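Local atomic coordinates of MccB protein (Escherichia coli, PDB entry 6OM4), a protein that adenylates the C-terminal end of the microcin C7 precursor peptide MccA, joining AMP to it through a phosphoramidate link during biosynthesis of this Trojan-horse antibiotic. Residues Asn221-Ile235 and Gly247-Glu259. Sequence-based numbering, arbitrary orientation.
Sequences NWVNKYCVRANQPYI and GPLYVPGKTGCYE. With ZN (zinc ion), chain E.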
ATOM      1  N   ASN A 221      -8.235 -17.491   7.123  1.00 15.60           N
ATOM      2  CA  ASN A 221      -7.521 -18.484   7.990  1.00 17.80           C
ATOM      3  C   ASN A 221      -6.781 -19.522   7.142  1.00 17.92           C
ATOM      4  O   ASN A 221      -5.609 -19.867   7.439  1.00 18.41           O
ATOM      5  CB  ASN A 221      -8.466 -19.119   9.001  1.00 20.87           C
ATOM      6  CG  ASN A 221      -9.151 -18.091   9.861  1.00 23.36           C
ATOM      7  OD1 ASN A 221     -10.248 -17.643   9.514  1.00 23.24           O
ATOM      8  ND2 ASN A 221      -8.480 -17.668  10.924  1.00 23.19           N
ATOM      9  N   TRP A 222      -7.435 -19.995   6.073  1.00 17.11           N
ATOM     10  CA  TRP A 222      -6.814 -20.912   5.147  1.00 16.39           C
ATOM     11  C   TRP A 222      -5.577 -20.276   4.507  1.00 18.72           C
ATOM     12  O   TRP A 222      -4.518 -20.921   4.352  1.00 16.30           O
ATOM     13  CB  TRP A 222      -7.766 -21.314   4.029  1.00 18.62           C
ATOM     14  CG  TRP A 222      -8.924 -22.144   4.450  1.00 19.74           C
ATOM     15  CD1 TRP A 222      -9.099 -22.805   5.633  1.00 19.75           C
ATOM     16  CD2 TRP A 222     -10.058 -22.456   3.623  1.00 19.85           C
ATOM     17  NE1 TRP A 222     -10.267 -23.528   5.580  1.00 21.93           N
ATOM     18  CE2 TRP A 222     -10.905 -23.272   4.394  1.00 21.36           C
ATOM     19  CE3 TRP A 222     -10.446 -22.095   2.323  1.00 21.56           C
ATOM     20  CZ2 TRP A 222     -12.112 -23.767   3.887  1.00 22.24           C
ATOM     21  CZ3 TRP A 222     -11.659 -22.545   1.845  1.00 22.84           C
ATOM     22  CH2 TRP A 222     -12.471 -23.383   2.617  1.00 22.07           C
ATOM     23  N   VAL A 223      -5.770 -19.048   4.000  1.00 15.88           N
ATOM     24  CA  VAL A 223      -4.674 -18.358   3.276  1.00 16.50           C
ATOM     25  C   VAL A 223      -3.469 -18.188   4.210  1.00 14.90           C
ATOM     26  O   VAL A 223      -2.354 -18.425   3.859  1.00 14.95           O
ATOM     27  CB  VAL A 223      -5.169 -17.010   2.715  1.00 17.04           C
ATOM     28  CG1 VAL A 223      -4.001 -16.215   2.160  1.00 18.01           C
ATOM     29  CG2 VAL A 223      -6.245 -17.197   1.658  1.00 17.88           C
ATOM     30  N   ASN A 224      -3.745 -17.748   5.423  1.00 16.11           N
ATOM     31  CA  ASN A 224      -2.752 -17.498   6.414  1.00 16.77           C
ATOM     32  C   ASN A 224      -1.939 -18.784   6.636  1.00 16.98           C
ATOM     33  O   ASN A 224      -0.711 -18.767   6.563  1.00 17.16           O
ATOM     34  CB  ASN A 224      -3.406 -16.990   7.690  1.00 16.62           C
ATOM     35  CG  ASN A 224      -2.409 -16.767   8.810  1.00 16.68           C
ATOM     36  OD1 ASN A 224      -2.318 -17.549   9.775  1.00 21.06           O
ATOM     37  ND2 ASN A 224      -1.619 -15.743   8.646  1.00 13.85           N
ATOM     38  N   LYS A 225      -2.631 -19.897   6.919  1.00 18.15           N
ATOM     39  CA  LYS A 225      -1.944 -21.172   7.217  1.00 20.16           C
ATOM     40  C   LYS A 225      -1.105 -21.604   6.012  1.00 19.82           C
ATOM     41  O   LYS A 225       0.092 -21.942   6.178  1.00 17.23           O
ATOM     42  CB  LYS A 225      -2.958 -22.236   7.664  1.00 24.17           C
ATOM     43  CG  LYS A 225      -2.459 -23.680   7.602  1.00 28.70           C
ATOM     44  CD  LYS A 225      -3.368 -24.696   8.293  1.00 31.78           C
ATOM     45  CE  LYS A 225      -3.411 -24.517   9.805  1.00 38.14           C
ATOM     46  NZ  LYS A 225      -3.846 -25.751  10.523  1.00 41.34           N
ATOM     47  N   TYR A 226      -1.696 -21.543   4.809  1.00 18.00           N
ATOM     48  CA  TYR A 226      -1.024 -21.929   3.590  1.00 17.75           C
ATOM     49  C   TYR A 226       0.233 -21.091   3.387  1.00 18.15           C
ATOM     50  O   TYR A 226       1.285 -21.646   3.037  1.00 18.22           O
ATOM     51  CB  TYR A 226      -1.915 -21.810   2.354  1.00 18.32           C
ATOM     52  CG  TYR A 226      -1.237 -22.207   1.068  1.00 19.48           C
ATOM     53  CD1 TYR A 226      -0.510 -21.301   0.335  1.00 18.19           C
ATOM     54  CD2 TYR A 226      -1.261 -23.519   0.621  1.00 20.83           C
ATOM     55  CE1 TYR A 226       0.150 -21.656  -0.827  1.00 22.04           C
ATOM     56  CE2 TYR A 226      -0.635 -23.886  -0.560  1.00 21.20           C
ATOM     57  CZ  TYR A 226       0.128 -22.973  -1.252  1.00 20.13           C
ATOM     58  OH  TYR A 226       0.729 -23.343  -2.427  1.00 25.02           O
ATOM     59  N   CYS A 227       0.133 -19.761   3.615  1.00 16.40           N
ATOM     60  CA  CYS A 227       1.252 -18.844   3.325  1.00 16.55           C
ATOM     61  C   CYS A 227       2.377 -19.017   4.346  1.00 15.76           C
ATOM     62  O   CYS A 227       3.540 -18.953   3.979  1.00 17.19           O
ATOM     63  CB  CYS A 227       0.802 -17.385   3.278  1.00 16.68           C
ATOM     64  SG  CYS A 227      -0.027 -17.031   1.702  1.00 17.37           S
ATOM     65  N   VAL A 228       2.022 -19.294   5.588  1.00 17.70           N
ATOM     66  CA  VAL A 228       3.045 -19.640   6.591  1.00 18.27           C
ATOM     67  C   VAL A 228       3.783 -20.903   6.121  1.00 20.66           C
ATOM     68  O   VAL A 228       5.037 -20.970   6.173  1.00 19.55           O
ATOM     69  CB  VAL A 228       2.411 -19.836   7.981  1.00 17.96           C
ATOM     70  CG1 VAL A 228       3.403 -20.443   8.945  1.00 19.00           C
ATOM     71  CG2 VAL A 228       1.867 -18.540   8.571  1.00 17.86           C
ATOM     72  N   ARG A 229       3.020 -21.932   5.735  1.00 20.03           N
ATOM     73  CA  ARG A 229       3.642 -23.221   5.340  1.00 22.76           C
ATOM     74  C   ARG A 229       4.470 -23.055   4.059  1.00 23.40           C
ATOM     75  O   ARG A 229       5.512 -23.707   3.879  1.00 22.14           O
ATOM     76  CB  ARG A 229       2.585 -24.317   5.148  1.00 24.45           C
ATOM     77  CG  ARG A 229       1.910 -24.776   6.438  1.00 29.21           C
ATOM     78  CD  ARG A 229       0.780 -25.806   6.297  1.00 35.35           C
ATOM     79  NE  ARG A 229       0.373 -26.335   7.613  1.00 42.95           N
ATOM     80  CZ  ARG A 229      -0.263 -27.499   7.835  1.00 47.78           C
ATOM     81  NH1 ARG A 229      -0.652 -28.259   6.825  1.00 51.90           N
ATOM     82  NH2 ARG A 229      -0.507 -27.898   9.075  1.00 45.18           N
ATOM     83  N   ALA A 230       3.997 -22.213   3.138  1.00 20.38           N
ATOM     84  CA  ALA A 230       4.653 -22.036   1.805  1.00 21.63           C
ATOM     85  C   ALA A 230       5.723 -20.924   1.766  1.00 21.89           C
ATOM     86  O   ALA A 230       6.275 -20.688   0.700  1.00 21.87           O
ATOM     87  CB  ALA A 230       3.595 -21.721   0.783  1.00 24.65           C
ATOM     88  N   ASN A 231       5.977 -20.203   2.866  1.00 19.91           N
ATOM     89  CA  ASN A 231       6.951 -19.100   2.880  1.00 22.23           C
ATOM     90  C   ASN A 231       6.534 -17.991   1.901  1.00 18.22           C
ATOM     91  O   ASN A 231       7.352 -17.457   1.197  1.00 19.77           O
ATOM     92  CB  ASN A 231       8.383 -19.566   2.560  1.00 26.78           C
ATOM     93  CG  ASN A 231       9.182 -19.735   3.828  1.00 37.27           C
ATOM     94  OD1 ASN A 231       9.058 -20.765   4.492  1.00 44.54           O
ATOM     95  ND2 ASN A 231       9.923 -18.698   4.208  1.00 38.86           N
ATOM     96  N   GLN A 232       5.234 -17.685   1.856  1.00 16.26           N
ATOM     97  CA  GLN A 232       4.632 -16.761   0.872  1.00 16.42           C
ATOM     98  C   GLN A 232       4.149 -15.499   1.583  1.00 14.31           C
ATOM     99  O   GLN A 232       3.235 -15.545   2.396  1.00 17.18           O
ATOM    100  CB  GLN A 232       3.479 -17.459   0.184  1.00 16.42           C
ATOM    101  CG  GLN A 232       2.676 -16.553  -0.742  1.00 16.77           C
ATOM    102  CD  GLN A 232       3.521 -15.934  -1.818  1.00 16.29           C
ATOM    103  OE1 GLN A 232       3.756 -14.723  -1.827  1.00 18.46           O
ATOM    104  NE2 GLN A 232       3.988 -16.774  -2.726  1.00 15.18           N
ATOM    105  N   PRO A 233       4.739 -14.325   1.331  1.00 15.20           N
ATOM    106  CA  PRO A 233       4.193 -13.085   1.888  1.00 14.47           C
ATOM    107  C   PRO A 233       2.774 -12.799   1.356  1.00 13.65           C
ATOM    108  O   PRO A 233       2.480 -13.080   0.213  1.00 13.60           O
ATOM    109  CB  PRO A 233       5.198 -11.984   1.502  1.00 15.85           C
ATOM    110  CG  PRO A 233       6.451 -12.748   1.027  1.00 15.28           C
ATOM    111  CD  PRO A 233       5.979 -14.113   0.557  1.00 15.06           C
ATOM    112  N   TYR A 234       1.936 -12.185   2.195  1.00 13.41           N
ATOM    113  CA  TYR A 234       0.615 -11.741   1.739  1.00 14.56           C
ATOM    114  C   TYR A 234       0.199 -10.478   2.493  1.00 14.15           C
ATOM    115  O   TYR A 234       0.716 -10.174   3.557  1.00 14.37           O
ATOM    116  CB  TYR A 234      -0.440 -12.846   1.876  1.00 14.08           C
ATOM    117  CG  TYR A 234      -0.912 -13.097   3.278  1.00 14.09           C
ATOM    118  CD1 TYR A 234      -1.919 -12.314   3.835  1.00 14.48           C
ATOM    119  CD2 TYR A 234      -0.386 -14.110   4.070  1.00 14.06           C
ATOM    120  CE1 TYR A 234      -2.386 -12.535   5.117  1.00 15.27           C
ATOM    121  CE2 TYR A 234      -0.841 -14.329   5.365  1.00 14.01           C
ATOM    122  CZ  TYR A 234      -1.845 -13.534   5.904  1.00 15.33           C
ATOM    123  OH  TYR A 234      -2.343 -13.630   7.180  1.00 15.07           O
ATOM    124  N   ILE A 235      -0.772  -9.766   1.926  1.00 14.67           N
ATOM    125  CA  ILE A 235      -1.432  -8.710   2.616  1.00 14.34           C
ATOM    126  C   ILE A 235      -2.947  -8.861   2.426  1.00 13.85           C
ATOM    127  O   ILE A 235      -3.391  -9.200   1.347  1.00 15.36           O
ATOM    128  CB  ILE A 235      -0.917  -7.343   2.148  1.00 14.84           C
ATOM    129  CG1 ILE A 235      -1.546  -6.248   3.016  1.00 15.43           C
ATOM    130  CG2 ILE A 235      -1.109  -7.135   0.641  1.00 14.72           C
ATOM    131  CD1 ILE A 235      -0.970  -4.872   2.805  1.00 17.23           C
ATOM    132  N   GLY A 247      -4.074  -4.708   6.127  1.00 15.52           N
ATOM    133  CA  GLY A 247      -3.236  -5.498   6.980  1.00 16.51           C
ATOM    134  C   GLY A 247      -3.951  -6.720   7.537  1.00 16.58           C
ATOM    135  O   GLY A 247      -5.179  -6.909   7.432  1.00 17.63           O
ATOM    136  N   PRO A 248      -3.195  -7.682   8.083  1.00 16.70           N
ATOM    137  CA  PRO A 248      -1.745  -7.567   8.209  1.00 15.19           C
ATOM    138  C   PRO A 248      -0.993  -7.829   6.894  1.00 14.78           C
ATOM    139  O   PRO A 248      -1.531  -8.427   5.960  1.00 13.92           O
ATOM    140  CB  PRO A 248      -1.477  -8.678   9.220  1.00 16.43           C
ATOM    141  CG  PRO A 248      -2.450  -9.753   8.811  1.00 16.24           C
ATOM    142  CD  PRO A 248      -3.711  -8.987   8.509  1.00 16.61           C
ATOM    143  N   LEU A 249       0.241  -7.326   6.846  1.00 13.52           N
ATOM    144  CA  LEU A 249       1.211  -7.685   5.826  1.00 15.43           C
ATOM    145  C   LEU A 249       2.113  -8.751   6.462  1.00 15.38           C
ATOM    146  O   LEU A 249       2.871  -8.433   7.361  1.00 16.11           O
ATOM    147  CB  LEU A 249       1.971  -6.433   5.372  1.00 16.79           C
ATOM    148  CG  LEU A 249       3.240  -6.591   4.544  1.00 22.26           C
ATOM    149  CD1 LEU A 249       3.246  -7.773   3.625  1.00 24.79           C
ATOM    150  CD2 LEU A 249       3.559  -5.325   3.757  1.00 21.65           C
ATOM    151  N   TYR A 250       1.887 -10.006   6.067  1.00 14.81           N
ATOM    152  CA  TYR A 250       2.576 -11.169   6.615  1.00 14.71           C
ATOM    153  C   TYR A 250       3.867 -11.361   5.827  1.00 15.10           C
ATOM    154  O   TYR A 250       3.830 -11.553   4.606  1.00 14.73           O
ATOM    155  CB  TYR A 250       1.731 -12.442   6.498  1.00 15.08           C
ATOM    156  CG  TYR A 250       2.537 -13.680   6.804  1.00 16.57           C
ATOM    157  CD1 TYR A 250       3.058 -13.853   8.074  1.00 16.20           C
ATOM    158  CD2 TYR A 250       2.891 -14.586   5.816  1.00 15.03           C
ATOM    159  CE1 TYR A 250       3.868 -14.936   8.369  1.00 16.14           C
ATOM    160  CE2 TYR A 250       3.648 -15.712   6.110  1.00 16.01           C
ATOM    161  CZ  TYR A 250       4.176 -15.858   7.386  1.00 17.78           C
ATOM    162  OH  TYR A 250       4.970 -16.936   7.692  1.00 17.28           O
ATOM    163  N   VAL A 251       4.995 -11.358   6.550  1.00 16.16           N
ATOM    164  CA  VAL A 251       6.311 -11.633   5.948  1.00 16.35           C
ATOM    165  C   VAL A 251       6.917 -12.814   6.686  1.00 15.93           C
ATOM    166  O   VAL A 251       7.151 -12.688   7.884  1.00 18.13           O
ATOM    167  CB  VAL A 251       7.224 -10.406   6.010  1.00 17.65           C
ATOM    168  CG1 VAL A 251       8.512 -10.699   5.250  1.00 19.47           C
ATOM    169  CG2 VAL A 251       6.536  -9.176   5.454  1.00 18.69           C
ATOM    170  N   PRO A 252       7.181 -13.956   6.010  1.00 18.20           N
ATOM    171  CA  PRO A 252       7.737 -15.154   6.652  1.00 17.63           C
ATOM    172  C   PRO A 252       8.924 -14.864   7.573  1.00 18.35           C
ATOM    173  O   PRO A 252       9.881 -14.188   7.166  1.00 17.59           O
ATOM    174  CB  PRO A 252       8.211 -15.970   5.458  1.00 18.12           C
ATOM    175  CG  PRO A 252       7.140 -15.698   4.437  1.00 18.26           C
ATOM    176  CD  PRO A 252       6.884 -14.217   4.584  1.00 17.76           C
ATOM    177  N   GLY A 253       8.794 -15.312   8.823  1.00 18.40           N
ATOM    178  CA  GLY A 253       9.859 -15.260   9.805  1.00 19.26           C
ATOM    179  C   GLY A 253      10.102 -13.897  10.406  1.00 20.74           C
ATOM    180  O   GLY A 253      11.004 -13.761  11.204  1.00 21.76           O
ATOM    181  N   LYS A 254       9.270 -12.895  10.083  1.00 19.67           N
ATOM    182  CA  LYS A 254       9.514 -11.482  10.407  1.00 20.67           C
ATOM    183  C   LYS A 254       8.310 -10.868  11.134  1.00 19.44           C
ATOM    184  O   LYS A 254       8.448 -10.247  12.178  1.00 22.78           O
ATOM    185  CB  LYS A 254       9.817 -10.719   9.113  1.00 23.27           C
ATOM    186  CG  LYS A 254       9.999  -9.216   9.239  1.00 25.25           C
ATOM    187  CD  LYS A 254      10.510  -8.593   7.949  1.00 28.42           C
ATOM    188  CE  LYS A 254       9.838  -7.302   7.555  1.00 35.63           C
ATOM    189  NZ  LYS A 254      10.346  -6.160   8.351  1.00 40.63           N
ATOM    190  N   THR A 255       7.117 -10.969  10.547  1.00 17.69           N
ATOM    191  CA  THR A 255       5.980 -10.397  11.194  1.00 18.15           C
ATOM    192  C   THR A 255       5.104 -11.485  11.809  1.00 20.92           C
ATOM    193  O   THR A 255       5.295 -12.674  11.549  1.00 21.85           O
ATOM    194  CB  THR A 255       5.109  -9.595  10.218  1.00 18.55           C
ATOM    195  OG1 THR A 255       4.625 -10.511   9.242  1.00 19.34           O
ATOM    196  CG2 THR A 255       5.857  -8.457   9.572  1.00 20.11           C
ATOM    197  N   GLY A 256       4.132 -11.045  12.618  1.00 18.04           N
ATOM    198  CA  GLY A 256       3.081 -11.934  13.072  1.00 19.44           C
ATOM    199  C   GLY A 256       2.214 -12.407  11.921  1.00 20.00           C
ATOM    200  O   GLY A 256       2.204 -11.795  10.836  1.00 20.22           O
ATOM    201  N   CYS A 257       1.497 -13.518  12.148  1.00 18.05           N
ATOM    202  CA  CYS A 257       0.492 -13.982  11.212  1.00 17.03           C
ATOM    203  C   CYS A 257      -0.895 -13.594  11.758  1.00 16.50           C
ATOM    204  O   CYS A 257      -1.007 -13.013  12.831  1.00 16.33           O
ATOM    205  CB  CYS A 257       0.626 -15.483  10.943  1.00 16.66           C
ATOM    206  SG  CYS A 257      -0.120 -16.521  12.215  1.00 17.44           S
ATOM    207  N   TYR A 258      -1.937 -13.883  10.975  1.00 17.51           N
ATOM    208  CA  TYR A 258      -3.310 -13.541  11.318  1.00 17.19           C
ATOM    209  C   TYR A 258      -3.758 -14.134  12.664  1.00 21.01           C
ATOM    210  O   TYR A 258      -4.622 -13.551  13.318  1.00 20.72           O
ATOM    211  CB  TYR A 258      -4.227 -14.005  10.194  1.00 18.33           C
ATOM    212  CG  TYR A 258      -5.616 -13.396  10.203  1.00 18.36           C
ATOM    213  CD1 TYR A 258      -5.858 -12.122   9.728  1.00 21.49           C
ATOM    214  CD2 TYR A 258      -6.695 -14.146  10.624  1.00 21.65           C
ATOM    215  CE1 TYR A 258      -7.137 -11.588   9.699  1.00 20.93           C
ATOM    216  CE2 TYR A 258      -7.986 -13.634  10.596  1.00 22.82           C
ATOM    217  CZ  TYR A 258      -8.204 -12.363  10.101  1.00 21.25           C
ATOM    218  OH  TYR A 258      -9.495 -11.892  10.075  1.00 22.72           O
ATOM    219  N   GLU A 259      -3.130 -15.237  13.099  1.00 20.87           N
ATOM    220  CA  GLU A 259      -3.588 -15.976  14.324  1.00 23.03           C
ATOM    221  C   GLU A 259      -2.652 -15.761  15.523  1.00 22.42           C
ATOM    222  O   GLU A 259      -2.952 -16.201  16.625  1.00 22.03           O
ATOM    223  CB  GLU A 259      -3.773 -17.443  13.954  1.00 25.26           C
ATOM    224  CG  GLU A 259      -4.863 -17.567  12.908  1.00 29.21           C
ATOM    225  CD  GLU A 259      -5.695 -18.825  12.864  1.00 35.10           C
ATOM    226  OE1 GLU A 259      -5.693 -19.597  13.853  1.00 38.66           O
ATOM    227  OE2 GLU A 259      -6.300 -19.033  11.810  1.00 32.86           O
TER
HETATM  228 ZN    ZN E 401       1.229 -16.623  14.012  1.00 18.99          ZN
HETATM  229  O   HOH W   1      -4.419 -19.600   9.902  1.00 18.85           O
HETATM  230  O   HOH W   2       6.591 -18.802   6.340  1.00 27.14           O
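Tyr234 and Tyr250 form an antiparallel hydrogen-bonded pair where two strands meet: Tyr250 N donates to Tyr234 O at 2.8 Å, and Tyr234 N returns a bond to Tyr250 O at 3.1 Å. Their side chains share one face of the sheet. CB of Tyr250 sits over the Tyr234 ring, 3.8 Å from its centroid, a CH-pi contact, while the two rings lie oblique, planes 36° apart. With CG anti to the backbone N (chi1 169°), the Tyr250 ring reaches helix 219-230, where Val228 CG2 packs 3.7 Å from Tyr250 CZ. A long, flat tyrosine suits this place, since its apolar ring packs between sheet and helix while a water hydrogen-bonds both its hydroxyl and Val228 O. On the opposite sheet face, Ile235 CD1 lies near Leu249 CB, branched apolar chains suited to a buried face.

The strands form the hairpin 234-240/243-250 of the mixed sheet in the ThiF (E1-like) domain; a Schellman motif, with Asn231 at positive phi, ends helix 219-230 and redirects the chain into the strand. Beyond the hairpin, Pro252 CD meets Pro233 CG at 3.9 Å, the two side chains crossing at about a right angle.

Nearer the helix start, a side-chain hydrogen bond joins the segments: Asn221 offers an amide N-H to the Glu259 carboxylate (ND2 to OE2 2.7 Å, 165°), from above its plane. Cys257, whose CB packs against Val228 CG2, supplies a sulfur ligand, SG binding zinc at 2.2 Å, with Cys260, Cys343 and Cys346 completing the site; Glu259 N donates to this sulfur.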